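Local coordinates for protein ethylbenzene dehydrogenase alpha-subunit (Aromatoleum aromaticum, PDB 2IVF) that carries a molybdenum atom, two pterin guanine dinucleotide cofactors and an iron/sulfur cluster as the alpha-subunit of a molybdopterin oxidoreductase, at residues Leu83-Pro88 with Ala190-Ala195; Gln89-Phe94 with Thr662-Gly667; Gly196-Gly201 with Lys658-Thr663. All coordinates share one frame; numbering follows the deposited sequence.

The three contacts lie together in the buried core beside the metal centres, with centres 9 to 12 Å apart. Contact 1 closes before contact 3 opens, so the two are in series; 190-195 continues through the N-cap Gly196 into helix 197-210. Contacts 1 and 2 alternate: 83-93 lies in one loop, which ends where strand 94-99 begins, and its two halves meet distant parts of the chain. Contacts 2 and 3 overlap at Thr662 and Thr663, where strand 659-661 runs out into a loop. Contact 1, which touches both SF4 and MD1, is shared by the SF4 side, with contact 2, and the MD1 side, with contact 3.

Contact 1: residues Leu83-Pro88 with Ala190-Ala195. With MD1 (phosphoric acid 4-(2-amino-4-oxo-3,4,5,6,-tetrahydro-pteridin-6-yl)-2-hydroxy-3,4-dimercapto-but-3-en-yl ester guanylate ester), chain N; SF4 (iron/sulfur cluster), chain K; ACT (acetate ion), chain E.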
loop_
_atom_site.group_PDB
_atom_site.type_symbol
_atom_site.label_atom_id
_atom_site.label_comp_id
_atom_site.label_asym_id
_atom_site.label_seq_id
_atom_site.Cartn_x
_atom_site.Cartn_y
_atom_site.Cartn_z
ATOM N N LEU A 83 -6.466 -4.680 -11.357
ATOM C CA LEU A 83 -5.578 -5.428 -12.234
ATOM C C LEU A 83 -4.119 -5.029 -12.043
ATOM O O LEU A 83 -3.240 -5.749 -12.482
ATOM C CB LEU A 83 -6.022 -5.269 -13.679
ATOM C CG LEU A 83 -7.386 -5.899 -14.014
ATOM C CD1 LEU A 83 -7.666 -7.219 -13.286
ATOM C CD2 LEU A 83 -8.493 -4.928 -13.699
ATOM N N ASN A 84 -3.889 -3.915 -11.341
ATOM C CA ASN A 84 -2.564 -3.522 -10.865
ATOM C C ASN A 84 -1.877 -4.698 -10.247
ATOM O O ASN A 84 -2.474 -5.475 -9.579
ATOM C CB ASN A 84 -2.565 -2.262 -9.949
ATOM C CG ASN A 84 -3.477 -2.335 -8.736
ATOM O OD1 ASN A 84 -3.952 -1.280 -8.243
ATOM N ND2 ASN A 84 -3.735 -3.554 -8.216
ATOM N N ILE A 85 -0.609 -4.883 -10.574
ATOM C CA ILE A 85 0.092 -6.029 -10.037
ATOM C C ILE A 85 0.608 -5.777 -8.621
ATOM O O ILE A 85 1.764 -5.461 -8.383
ATOM C CB ILE A 85 1.188 -6.565 -11.000
ATOM C CG1 ILE A 85 0.552 -6.980 -12.333
ATOM C CG2 ILE A 85 1.883 -7.773 -10.366
ATOM C CD1 ILE A 85 -0.646 -8.035 -12.195
ATOM N N CYS A 86 -0.297 -5.896 -7.650
ATOM C CA CYS A 86 0.124 -6.315 -6.337
ATOM C C CYS A 86 0.667 -7.717 -6.509
ATOM O O CYS A 86 0.267 -8.417 -7.435
ATOM C CB CYS A 86 -1.047 -6.258 -5.354
ATOM S SG CYS A 86 -2.639 -6.794 -6.112
ATOM N N TRP A 87 1.561 -8.134 -5.608
ATOM C CA TRP A 87 2.192 -9.419 -5.660
ATOM C C TRP A 87 2.492 -9.905 -4.246
ATOM O O TRP A 87 3.024 -9.157 -3.411
ATOM C CB TRP A 87 3.504 -9.412 -6.468
ATOM C CG TRP A 87 3.817 -10.795 -6.874
ATOM C CD1 TRP A 87 4.635 -11.668 -6.224
ATOM C CD2 TRP A 87 3.235 -11.515 -7.952
ATOM N NE1 TRP A 87 4.621 -12.881 -6.855
ATOM C CE2 TRP A 87 3.783 -12.811 -7.932
ATOM C CE3 TRP A 87 2.348 -11.176 -8.971
ATOM C CZ2 TRP A 87 3.468 -13.787 -8.891
ATOM C CZ3 TRP A 87 1.980 -12.158 -9.893
ATOM C CH2 TRP A 87 2.583 -13.447 -9.876
ATOM N N PRO A 88 2.156 -11.168 -3.973
ATOM C CA PRO A 88 1.297 -12.034 -4.784
ATOM C C PRO A 88 0.036 -11.274 -5.125
ATOM O O PRO A 88 -0.437 -10.502 -4.298
ATOM C CB PRO A 88 1.018 -13.190 -3.846
ATOM C CG PRO A 88 2.233 -13.314 -3.041
ATOM C CD PRO A 88 2.665 -11.880 -2.779
ATOM N N ALA A 190 8.697 -3.642 -22.204
ATOM C CA ALA A 190 8.509 -4.276 -20.904
ATOM C C ALA A 190 7.141 -3.910 -20.285
ATOM O O ALA A 190 7.071 -3.492 -19.125
ATOM C CB ALA A 190 9.723 -3.913 -19.909
ATOM N N PRO A 191 6.028 -4.119 -21.033
ATOM C CA PRO A 191 4.752 -3.773 -20.399
ATOM C C PRO A 191 4.449 -4.716 -19.261
ATOM O O PRO A 191 4.687 -5.937 -19.386
ATOM C CB PRO A 191 3.720 -3.995 -21.530
ATOM C CG PRO A 191 4.351 -4.990 -22.388
ATOM C CD PRO A 191 5.824 -4.702 -22.356
ATOM N N HIS A 192 3.917 -4.165 -18.158
ATOM C CA HIS A 192 3.436 -4.984 -17.068
ATOM C C HIS A 192 1.968 -5.322 -17.295
ATOM O O HIS A 192 1.447 -5.088 -18.385
ATOM C CB HIS A 192 3.692 -4.303 -15.712
ATOM C CG HIS A 192 4.089 -5.260 -14.638
ATOM N ND1 HIS A 192 3.438 -6.462 -14.444
ATOM C CD2 HIS A 192 5.036 -5.181 -13.662
ATOM C CE1 HIS A 192 4.009 -7.110 -13.441
ATOM N NE2 HIS A 192 4.966 -6.349 -12.936
ATOM N N VAL A 193 1.308 -5.922 -16.316
ATOM C CA VAL A 193 -0.023 -6.445 -16.492
ATOM C C VAL A 193 -1.037 -5.528 -15.803
ATOM O O VAL A 193 -2.216 -5.865 -15.710
ATOM C CB VAL A 193 -0.105 -7.921 -16.007
ATOM C CG1 VAL A 193 -1.443 -8.592 -16.408
ATOM C CG2 VAL A 193 1.083 -8.696 -16.578
ATOM N N HIS A 194 -0.598 -4.355 -15.359
ATOM C CA HIS A 194 -1.461 -3.537 -14.509
ATOM C C HIS A 194 -2.744 -3.152 -15.214
ATOM O O HIS A 194 -3.750 -2.917 -14.564
ATOM C CB HIS A 194 -0.802 -2.242 -14.101
ATOM C CG HIS A 194 0.597 -2.398 -13.630
ATOM N ND1 HIS A 194 0.933 -3.193 -12.556
ATOM C CD2 HIS A 194 1.747 -1.856 -14.083
ATOM C CE1 HIS A 194 2.243 -3.138 -12.377
ATOM N NE2 HIS A 194 2.760 -2.317 -13.278
ATOM N N ALA A 195 -2.661 -2.970 -16.530
ATOM C CA ALA A 195 -3.782 -2.516 -17.354
ATOM C C ALA A 195 -4.744 -3.665 -17.556
ATOM O O ALA A 195 -5.822 -3.469 -18.097
ATOM C CB ALA A 195 -3.272 -2.030 -18.717
HETATM P PB MD1 N . 5.795 0.032 -13.738
HETATM O O3B MD1 N . 4.819 0.801 -12.759
HETATM O O1B MD1 N . 5.051 -1.143 -14.260
HETATM O O2B MD1 N . 6.565 0.944 -14.614
HETATM O O3A MD1 N . 6.870 -0.526 -12.713
HETATM C C10 MD1 N . 6.742 -1.811 -12.066
HETATM C C11 MD1 N . 7.884 -1.831 -11.063
HETATM O O11 MD1 N . 7.391 -0.996 -9.960
HETATM C C12 MD1 N . 8.100 -3.227 -10.543
HETATM S S12 MD1 N . 6.925 -4.455 -10.736
HETATM C C13 MD1 N . 9.225 -3.553 -9.829
HETATM S S13 MD1 N . 9.472 -5.094 -9.186
HETATM C C14 MD1 N . 10.325 -2.591 -9.587
HETATM N N15 MD1 N . 10.653 -2.254 -8.244
HETATM C C16 MD1 N . 11.571 -1.277 -7.958
HETATM C C15 MD1 N . 11.919 -1.101 -6.632
HETATM O O14 MD1 N . 11.423 -1.816 -5.720
HETATM N N17 MD1 N . 12.766 -0.067 -6.398
HETATM C C17 MD1 N . 13.299 0.701 -7.434
HETATM N N16 MD1 N . 14.138 1.667 -7.088
HETATM N N18 MD1 N . 12.974 0.468 -8.716
HETATM C C20 MD1 N . 12.130 -0.507 -8.980
HETATM N N8 MD1 N . 11.837 -0.781 -10.278
HETATM C C7 MD1 N . 10.880 -1.759 -10.717
HETATM P PA MD1 N . 4.090 2.235 -12.832
HETATM O O1A MD1 N . 2.903 2.107 -11.934
HETATM O O2A MD1 N . 5.091 3.269 -12.488
HETATM O "O5'" MD1 N . 3.635 2.434 -14.331
HETATM C "C5'" MD1 N . 2.552 1.624 -14.774
HETATM C "C4'" MD1 N . 1.537 2.470 -15.425
HETATM O "O4'" MD1 N . 0.457 1.574 -15.661
HETATM C "C1'" MD1 N . -0.706 2.402 -15.615
HETATM N N9 MD1 N . -1.965 1.670 -15.423
HETATM C C4 MD1 N . -2.838 1.462 -16.398
HETATM N N3 MD1 N . -2.775 1.820 -17.703
HETATM C C2 MD1 N . -3.768 1.497 -18.533
HETATM N N2 MD1 N . -3.707 1.837 -19.848
HETATM N N1 MD1 N . -4.880 0.872 -18.005
HETATM C C6 MD1 N . -5.010 0.485 -16.693
HETATM O O6 MD1 N . -6.015 -0.131 -16.342
HETATM C C5 MD1 N . -3.934 0.783 -15.842
HETATM N N7 MD1 N . -3.688 0.610 -14.548
HETATM C C8 MD1 N . -2.485 1.143 -14.311
HETATM C "C2'" MD1 N . -0.472 3.329 -14.426
HETATM O "O2'" MD1 N . -1.220 4.568 -14.499
HETATM C "C3'" MD1 N . 1.051 3.527 -14.426
HETATM O "O3'" MD1 N . 1.429 4.850 -14.887
HETATM FE FE1 SF4 K . -5.310 -4.346 -2.939
HETATM FE FE2 SF4 K . -6.423 -6.784 -3.378
HETATM FE FE3 SF4 K . -6.908 -4.803 -5.091
HETATM FE FE4 SF4 K . -4.404 -5.918 -4.971
HETATM S S1 SF4 K . -6.285 -6.929 -5.720
HETATM S S2 SF4 K . -4.959 -3.633 -5.059
HETATM S S3 SF4 K . -4.313 -6.408 -2.739
HETATM S S4 SF4 K . -7.571 -4.865 -2.886
HETATM C C ACT E . 5.885 -8.525 -10.586
HETATM O O ACT E . 6.209 -7.367 -10.800
HETATM O OXT ACT E . 5.995 -8.839 -9.366
HETATM C CH3 ACT E . 5.444 -9.424 -11.688
#
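Ile85 keeps CG1 anti to its carbonyl carbon (chi1 -60°), which lays that branch against His192, while His194 swings its imidazole the same way (chi1 -46°) and brings ND1 up to the Ile85 backbone. The result is a single, nearly straight hydrogen bond from Ile85 N to His194 ND1, 3.0 Å long with 171° at the hydrogen and lying in the ring plane. Across the same ring, NE2 of His194 donates to phosphate oxygen O1B of MD1 at 2.8 Å; bonds on both nitrogens fix how the imidazole is turned. Ile85 CG1 comes to 3.6 Å from His192 ND1 and packs at 3.8 Å from Val193 CB. His192 is oriented by its own neighbour: Val193 N donates to ND1 at 2.9 Å, close to the ring plane, leaving NE2 to donate to the acetate oxygen O at 2.7 Å. The acetate, probably from the crystallisation liquor, lies by the Trp87 ring as well, and the His192 side chain is about 4 Å from the molybdenum atom. Ile85 is the centre of an inverse gamma turn closed by Cys86 N to Asn84 O. One residue on, Cys86 SG binds FE4 of SF4 at 2.3 Å, so this short turn joins the iron/sulfur cluster to the cofactor pocket of a molybdopterin oxidoreductase.

Contact 2: residues Gln89-Phe94 with Thr662-Gly667; sequences QGSCKF and TTPCSG. With SF4 (iron/sulfur cluster), chain K.
Ser91 OG and Thr662 OG1 meet at 3.0 Å in a hydrogen bond that either hydroxyl could donate, and this pair marks the tight part of the contact. Thr662 OG1 also accepts from the backbone N of Thr672, on the neighbouring strand 670-676, so the hydroxyl has two partners, Ser91 OG and Thr672 N. The Gln89 side chain crosses Thr662 at about a right angle, its OE1 3.5 Å from Thr662 CB. The amide reaches that spot because the chain bends sharply beyond CB (chi2 -84°), and OE1 then takes a weak bond from Ser91 N at 2.9 Å, with only 129° at the hydrogen. NE2 donates to the backbone oxygens of Asn84 and His82, which fixes the amide's rotation and ties it into its own loop. Nearer the backbone, Gln89 CB lies 3.3 Å from Thr663 O.

The loop carrying Gln89 and Ser91 is the cysteine-bearing cluster loop of this molybdopterin oxidoreductase. Cys92 SG binds FE2 of SF4 at 2.2 Å, and the Cys92 side chain leaves the backbone away from 662-667. Ser91, with positive phi (48°), turns its CB toward that segment instead, so consecutive residues serve the protein contact and the metal cluster.

Toward Cys665 the fit is looser and water takes over. A bridging water donates to Gln89 O at 2.7 Å, where other acceptors compete for its protons, and accepts from Cys665 N at 2.9 Å. Direct contact has thinned here, since Cys665 SG comes no nearer to Gln89 N than 4.2 Å. The indole of Trp87 also packs against the Cys665 side chain.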
loop_
_atom_site.group_PDB
_atom_site.type_symbol
_atom_site.label_atom_id
_atom_site.label_comp_id
_atom_site.label_asym_id
_atom_site.label_seq_id
_atom_site.Cartn_x
_atom_site.Cartn_y
_atom_site.Cartn_z
ATOM N N GLN A 89 -0.479 -11.436 -6.343
ATOM C CA GLN A 89 -1.642 -10.629 -6.741
ATOM C C GLN A 89 -2.771 -10.901 -5.779
ATOM O O GLN A 89 -3.076 -12.045 -5.528
ATOM C CB GLN A 89 -2.035 -10.921 -8.183
ATOM C CG GLN A 89 -2.396 -9.685 -8.987
ATOM C CD GLN A 89 -3.824 -9.267 -8.785
ATOM O OE1 GLN A 89 -4.670 -10.087 -8.431
ATOM N NE2 GLN A 89 -4.111 -7.967 -8.999
ATOM N N GLY A 90 -3.390 -9.869 -5.205
ATOM C CA GLY A 90 -4.331 -10.144 -4.126
ATOM C C GLY A 90 -5.568 -10.879 -4.614
ATOM O O GLY A 90 -6.155 -11.690 -3.878
ATOM N N SER A 91 -5.974 -10.589 -5.850
ATOM C CA SER A 91 -7.150 -11.175 -6.488
ATOM C C SER A 91 -8.320 -11.101 -5.557
ATOM O O SER A 91 -9.104 -12.056 -5.420
ATOM C CB SER A 91 -6.983 -12.656 -6.924
ATOM O OG SER A 91 -6.072 -12.724 -7.960
ATOM N N CYS A 92 -8.432 -9.941 -4.937
ATOM C CA CYS A 92 -9.460 -9.689 -3.964
ATOM C C CYS A 92 -10.759 -9.359 -4.619
ATOM O O CYS A 92 -10.800 -8.426 -5.405
ATOM C CB CYS A 92 -9.034 -8.494 -3.127
ATOM S SG CYS A 92 -7.389 -8.574 -2.482
ATOM N N LYS A 93 -11.817 -10.106 -4.286
ATOM C CA LYS A 93 -13.134 -9.903 -4.828
ATOM C C LYS A 93 -13.868 -8.821 -4.032
ATOM O O LYS A 93 -13.993 -8.932 -2.798
ATOM C CB LYS A 93 -13.933 -11.185 -4.773
ATOM C CG LYS A 93 -15.274 -11.076 -5.563
ATOM C CD LYS A 93 -15.948 -12.452 -5.767
ATOM C CE LYS A 93 -16.436 -13.035 -4.433
ATOM N NZ LYS A 93 -17.449 -14.129 -4.563
ATOM N N PHE A 94 -14.302 -7.785 -4.733
ATOM C CA PHE A 94 -15.066 -6.703 -4.125
ATOM C C PHE A 94 -16.459 -6.592 -4.679
ATOM O O PHE A 94 -16.721 -6.912 -5.834
ATOM C CB PHE A 94 -14.399 -5.359 -4.378
ATOM C CG PHE A 94 -13.233 -5.073 -3.465
ATOM C CD1 PHE A 94 -12.092 -5.770 -3.584
ATOM C CD2 PHE A 94 -13.326 -4.119 -2.460
ATOM C CE1 PHE A 94 -11.024 -5.513 -2.777
ATOM C CE2 PHE A 94 -12.261 -3.859 -1.645
ATOM C CZ PHE A 94 -11.108 -4.572 -1.797
ATOM N N THR A 662 -8.379 -11.168 -12.769
ATOM C CA THR A 662 -7.101 -10.971 -12.100
ATOM C C THR A 662 -6.085 -12.050 -12.531
ATOM O O THR A 662 -6.417 -12.973 -13.252
ATOM C CB THR A 662 -7.289 -10.990 -10.617
ATOM O OG1 THR A 662 -7.905 -12.224 -10.254
ATOM C CG2 THR A 662 -8.190 -9.839 -10.195
ATOM N N THR A 663 -4.822 -11.848 -12.181
ATOM C CA THR A 663 -3.750 -12.739 -12.594
ATOM C C THR A 663 -3.067 -13.234 -11.351
ATOM O O THR A 663 -2.039 -12.693 -10.934
ATOM C CB THR A 663 -2.717 -12.016 -13.474
ATOM O OG1 THR A 663 -2.162 -10.894 -12.759
ATOM C CG2 THR A 663 -3.391 -11.520 -14.751
ATOM N N PRO A 664 -3.642 -14.250 -10.725
ATOM C CA PRO A 664 -3.103 -14.734 -9.440
ATOM C C PRO A 664 -1.853 -15.634 -9.610
ATOM O O PRO A 664 -1.582 -16.211 -10.702
ATOM C CB PRO A 664 -4.259 -15.583 -8.907
ATOM C CG PRO A 664 -4.859 -16.131 -10.136
ATOM C CD PRO A 664 -4.798 -15.045 -11.140
ATOM N N CYS A 665 -1.139 -15.822 -8.510
ATOM C CA CYS A 665 -0.131 -16.830 -8.435
ATOM C C CYS A 665 -0.494 -17.738 -7.257
ATOM O O CYS A 665 -1.615 -17.681 -6.718
ATOM C CB CYS A 665 1.209 -16.162 -8.232
ATOM S SG CYS A 665 1.316 -15.238 -6.679
ATOM N N SER A 666 0.441 -18.600 -6.869
ATOM C CA SER A 666 0.233 -19.517 -5.756
ATOM C C SER A 666 -0.243 -18.863 -4.452
ATOM O O SER A 666 -1.001 -19.494 -3.703
ATOM C CB SER A 666 1.525 -20.313 -5.493
ATOM O OG SER A 666 2.593 -19.456 -5.173
ATOM N N GLY A 667 0.201 -17.629 -4.194
ATOM C CA GLY A 667 -0.002 -16.987 -2.902
ATOM C C GLY A 667 -1.465 -16.879 -2.538
ATOM O O GLY A 667 -1.870 -17.350 -1.491
HETATM FE FE1 SF4 K . -5.310 -4.346 -2.939
HETATM FE FE2 SF4 K . -6.423 -6.784 -3.378
HETATM FE FE3 SF4 K . -6.908 -4.803 -5.091
HETATM FE FE4 SF4 K . -4.404 -5.918 -4.971
HETATM S S1 SF4 K . -6.285 -6.929 -5.720
HETATM S S2 SF4 K . -4.959 -3.633 -5.059
HETATM S S3 SF4 K . -4.313 -6.408 -2.739
HETATM S S4 SF4 K . -7.571 -4.865 -2.886
HETATM O O HOH W 1 -2.287 -14.593 -6.096
#

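Contact 3: residues Gly196-Gly201 with Lys658-Thr663. With MD1 (phosphoric acid 4-(2-amino-4-oxo-3,4,5,6,-tetrahydro-pteridin-6-yl)-2-hydroxy-3,4-dimercapto-but-3-en-yl ester guanylate ester), chain N.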
loop_
_atom_site.group_PDB
_atom_site.type_symbol
_atom_site.label_atom_id
_atom_site.label_comp_id
_atom_site.label_asym_id
_atom_site.label_seq_id
_atom_site.Cartn_x
_atom_site.Cartn_y
_atom_site.Cartn_z
ATOM N N GLY A 196 -4.306 -4.867 -17.179
ATOM C CA GLY A 196 -5.105 -6.069 -17.336
ATOM C C GLY A 196 -4.404 -7.106 -18.197
ATOM O O GLY A 196 -3.624 -6.772 -19.066
ATOM N N SER A 197 -4.693 -8.362 -17.898
ATOM C CA SER A 197 -4.217 -9.510 -18.671
ATOM C C SER A 197 -4.565 -9.359 -20.132
ATOM O O SER A 197 -3.772 -9.750 -20.991
ATOM C CB SER A 197 -4.801 -10.822 -18.090
ATOM O OG SER A 197 -6.197 -10.831 -18.165
ATOM N N ILE A 198 -5.723 -8.763 -20.421
ATOM C CA ILE A 198 -6.180 -8.612 -21.780
ATOM C C ILE A 198 -5.380 -7.496 -22.442
ATOM O O ILE A 198 -4.948 -7.635 -23.554
ATOM C CB ILE A 198 -7.695 -8.310 -21.839
ATOM C CG1 ILE A 198 -8.540 -9.450 -21.226
ATOM C CG2 ILE A 198 -8.158 -8.035 -23.283
ATOM C CD1 ILE A 198 -9.989 -9.062 -20.925
ATOM N N ALA A 199 -5.136 -6.413 -21.716
ATOM C CA ALA A 199 -4.243 -5.353 -22.216
ATOM C C ALA A 199 -2.820 -5.868 -22.452
ATOM O O ALA A 199 -2.195 -5.522 -23.425
ATOM C CB ALA A 199 -4.223 -4.214 -21.210
ATOM N N TRP A 200 -2.312 -6.715 -21.557
ATOM C CA TRP A 200 -0.978 -7.328 -21.744
ATOM C C TRP A 200 -0.987 -8.218 -23.003
ATOM O O TRP A 200 -0.121 -8.092 -23.915
ATOM C CB TRP A 200 -0.522 -8.120 -20.491
ATOM C CG TRP A 200 0.918 -8.473 -20.643
ATOM C CD1 TRP A 200 1.993 -7.749 -20.224
ATOM C CD2 TRP A 200 1.445 -9.559 -21.408
ATOM N NE1 TRP A 200 3.157 -8.362 -20.609
ATOM C CE2 TRP A 200 2.848 -9.474 -21.336
ATOM C CE3 TRP A 200 0.867 -10.649 -22.051
ATOM C CZ2 TRP A 200 3.689 -10.403 -21.936
ATOM C CZ3 TRP A 200 1.733 -11.572 -22.717
ATOM C CH2 TRP A 200 3.116 -11.428 -22.623
ATOM N N GLY A 201 -1.963 -9.117 -23.052
ATOM C CA GLY A 201 -2.241 -9.877 -24.264
ATOM C C GLY A 201 -2.293 -9.037 -25.513
ATOM O O GLY A 201 -1.642 -9.347 -26.497
ATOM N N LYS A 658 -14.092 -2.017 -17.373
ATOM C CA LYS A 658 -13.845 -2.966 -18.450
ATOM C C LYS A 658 -13.798 -4.367 -17.882
ATOM O O LYS A 658 -13.336 -4.603 -16.760
ATOM C CB LYS A 658 -12.536 -2.655 -19.150
ATOM C CG LYS A 658 -11.312 -2.804 -18.274
ATOM C CD LYS A 658 -10.085 -2.091 -18.939
ATOM C CE LYS A 658 -8.944 -2.173 -17.950
ATOM N NZ LYS A 658 -7.772 -1.335 -18.349
ATOM N N HIS A 659 -14.303 -5.327 -18.644
ATOM C CA HIS A 659 -14.282 -6.725 -18.156
ATOM C C HIS A 659 -12.831 -7.193 -18.100
ATOM O O HIS A 659 -12.022 -6.886 -19.007
ATOM C CB HIS A 659 -15.036 -7.637 -19.073
ATOM C CG HIS A 659 -16.451 -7.235 -19.298
ATOM N ND1 HIS A 659 -16.816 -6.323 -20.265
ATOM C CD2 HIS A 659 -17.596 -7.634 -18.698
ATOM C CE1 HIS A 659 -18.126 -6.164 -20.240
ATOM N NE2 HIS A 659 -18.629 -6.961 -19.312
ATOM N N GLU A 660 -12.499 -7.900 -17.021
ATOM C CA GLU A 660 -11.160 -8.455 -16.848
ATOM C C GLU A 660 -11.172 -9.605 -15.876
ATOM O O GLU A 660 -12.197 -9.959 -15.301
ATOM C CB GLU A 660 -10.204 -7.351 -16.336
ATOM C CG GLU A 660 -9.326 -6.713 -17.393
ATOM C CD GLU A 660 -8.256 -7.665 -17.904
ATOM O OE1 GLU A 660 -8.166 -8.790 -17.367
ATOM O OE2 GLU A 660 -7.514 -7.295 -18.833
ATOM N N MET A 661 -9.999 -10.209 -15.712
ATOM C CA MET A 661 -9.820 -11.233 -14.721
ATOM C C MET A 661 -8.485 -10.961 -14.078
ATOM O O MET A 661 -7.555 -10.573 -14.784
ATOM C CB MET A 661 -9.733 -12.553 -15.422
ATOM C CG MET A 661 -9.747 -13.730 -14.564
ATOM S SD MET A 661 -10.049 -15.147 -15.664
ATOM C CE MET A 661 -8.613 -15.053 -16.675
ATOM N N THR A 662 -8.379 -11.168 -12.769
ATOM C CA THR A 662 -7.101 -10.971 -12.100
ATOM C C THR A 662 -6.085 -12.050 -12.531
ATOM O O THR A 662 -6.417 -12.973 -13.252
ATOM C CB THR A 662 -7.289 -10.990 -10.617
ATOM O OG1 THR A 662 -7.905 -12.224 -10.254
ATOM C CG2 THR A 662 -8.190 -9.839 -10.195
ATOM N N THR A 663 -4.822 -11.848 -12.181
ATOM C CA THR A 663 -3.750 -12.739 -12.594
ATOM C C THR A 663 -3.067 -13.234 -11.351
ATOM O O THR A 663 -2.039 -12.693 -10.934
ATOM C CB THR A 663 -2.717 -12.016 -13.474
ATOM O OG1 THR A 663 -2.162 -10.894 -12.759
ATOM C CG2 THR A 663 -3.391 -11.520 -14.751
HETATM P PB MD1 N . 5.795 0.032 -13.738
HETATM O O3B MD1 N . 4.819 0.801 -12.759
HETATM O O1B MD1 N . 5.051 -1.143 -14.260
HETATM O O2B MD1 N . 6.565 0.944 -14.614
HETATM O O3A MD1 N . 6.870 -0.526 -12.713
HETATM C C10 MD1 N . 6.742 -1.811 -12.066
HETATM C C11 MD1 N . 7.884 -1.831 -11.063
HETATM O O11 MD1 N . 7.391 -0.996 -9.960
HETATM C C12 MD1 N . 8.100 -3.227 -10.543
HETATM S S12 MD1 N . 6.925 -4.455 -10.736
HETATM C C13 MD1 N . 9.225 -3.553 -9.829
HETATM S S13 MD1 N . 9.472 -5.094 -9.186
HETATM C C14 MD1 N . 10.325 -2.591 -9.587
HETATM N N15 MD1 N . 10.653 -2.254 -8.244
HETATM C C16 MD1 N . 11.571 -1.277 -7.958
HETATM C C15 MD1 N . 11.919 -1.101 -6.632
HETATM O O14 MD1 N . 11.423 -1.816 -5.720
HETATM N N17 MD1 N . 12.766 -0.067 -6.398
HETATM C C17 MD1 N . 13.299 0.701 -7.434
HETATM N N16 MD1 N . 14.138 1.667 -7.088
HETATM N N18 MD1 N . 12.974 0.468 -8.716
HETATM C C20 MD1 N . 12.130 -0.507 -8.980
HETATM N N8 MD1 N . 11.837 -0.781 -10.278
HETATM C C7 MD1 N . 10.880 -1.759 -10.717
HETATM P PA MD1 N . 4.090 2.235 -12.832
HETATM O O1A MD1 N . 2.903 2.107 -11.934
HETATM O O2A MD1 N . 5.091 3.269 -12.488
HETATM O "O5'" MD1 N . 3.635 2.434 -14.331
HETATM C "C5'" MD1 N . 2.552 1.624 -14.774
HETATM C "C4'" MD1 N . 1.537 2.470 -15.425
HETATM O "O4'" MD1 N . 0.457 1.574 -15.661
HETATM C "C1'" MD1 N . -0.706 2.402 -15.615
HETATM N N9 MD1 N . -1.965 1.670 -15.423
HETATM C C4 MD1 N . -2.838 1.462 -16.398
HETATM N N3 MD1 N . -2.775 1.820 -17.703
HETATM C C2 MD1 N . -3.768 1.497 -18.533
HETATM N N2 MD1 N . -3.707 1.837 -19.848
HETATM N N1 MD1 N . -4.880 0.872 -18.005
HETATM C C6 MD1 N . -5.010 0.485 -16.693
HETATM O O6 MD1 N . -6.015 -0.131 -16.342
HETATM C C5 MD1 N . -3.934 0.783 -15.842
HETATM N N7 MD1 N . -3.688 0.610 -14.548
HETATM C C8 MD1 N . -2.485 1.143 -14.311
HETATM C "C2'" MD1 N . -0.472 3.329 -14.426
HETATM O "O2'" MD1 N . -1.220 4.568 -14.499
HETATM C "C3'" MD1 N . 1.051 3.527 -14.426
HETATM O "O3'" MD1 N . 1.429 4.850 -14.887
HETATM O O HOH W 2 -5.593 -8.654 -15.129
#
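Glu660 OE1 is gripped by two donors: Ser197 OG at 2.9 Å, through the syn lone pair, and Met661 N at 2.8 Å, through the anti one. The other carboxylate oxygen, OE2, takes Ile198 N at 2.8 Å, again on its syn side, with 157° at the hydrogen. Because Ser197 and Ile198 both belong to the first turn of helix 197-210, the carboxylate is braced against the start of that helix by two bonds, while Met661 N holds it from its own strand. A bend at chi2 (-70°) turns the Glu660 chain toward Gly196, the N-cap residue. The partial positive charge of the helix start would be expected to favour the ionised form.

The Ile198 side chain slides past the Glu660 chain in the opposite direction, and Ser197 CB packs 3.7 Å from the methyl CG2 of Thr663. Beside the carboxylate, a buried bridge is completed by one water, which accepts from Ser197 N at 2.9 Å and donates to Met661 O at 2.8 Å. These links join elements that run almost perpendicular: the axes of helix 197-201 and strand 659-661 make an angle of 93° and approach to 8.7 Å.

Where the chain turns a corner, at Lys658, the side chain extends beyond CG and puts NZ 2.9 Å from O6 of the MD1 guanine. NZ has four acceptors within bonding reach, MD1 O6, Glu687 (a salt bridge) and the carbonyl oxygens of Ala195 and Ala653, more than its three protons can serve at once, so some bonds are shared. Lys658 thus contributes to the guanine end of the MD1 dinucleotide pocket, as part of the molybdopterin oxidoreductase fold.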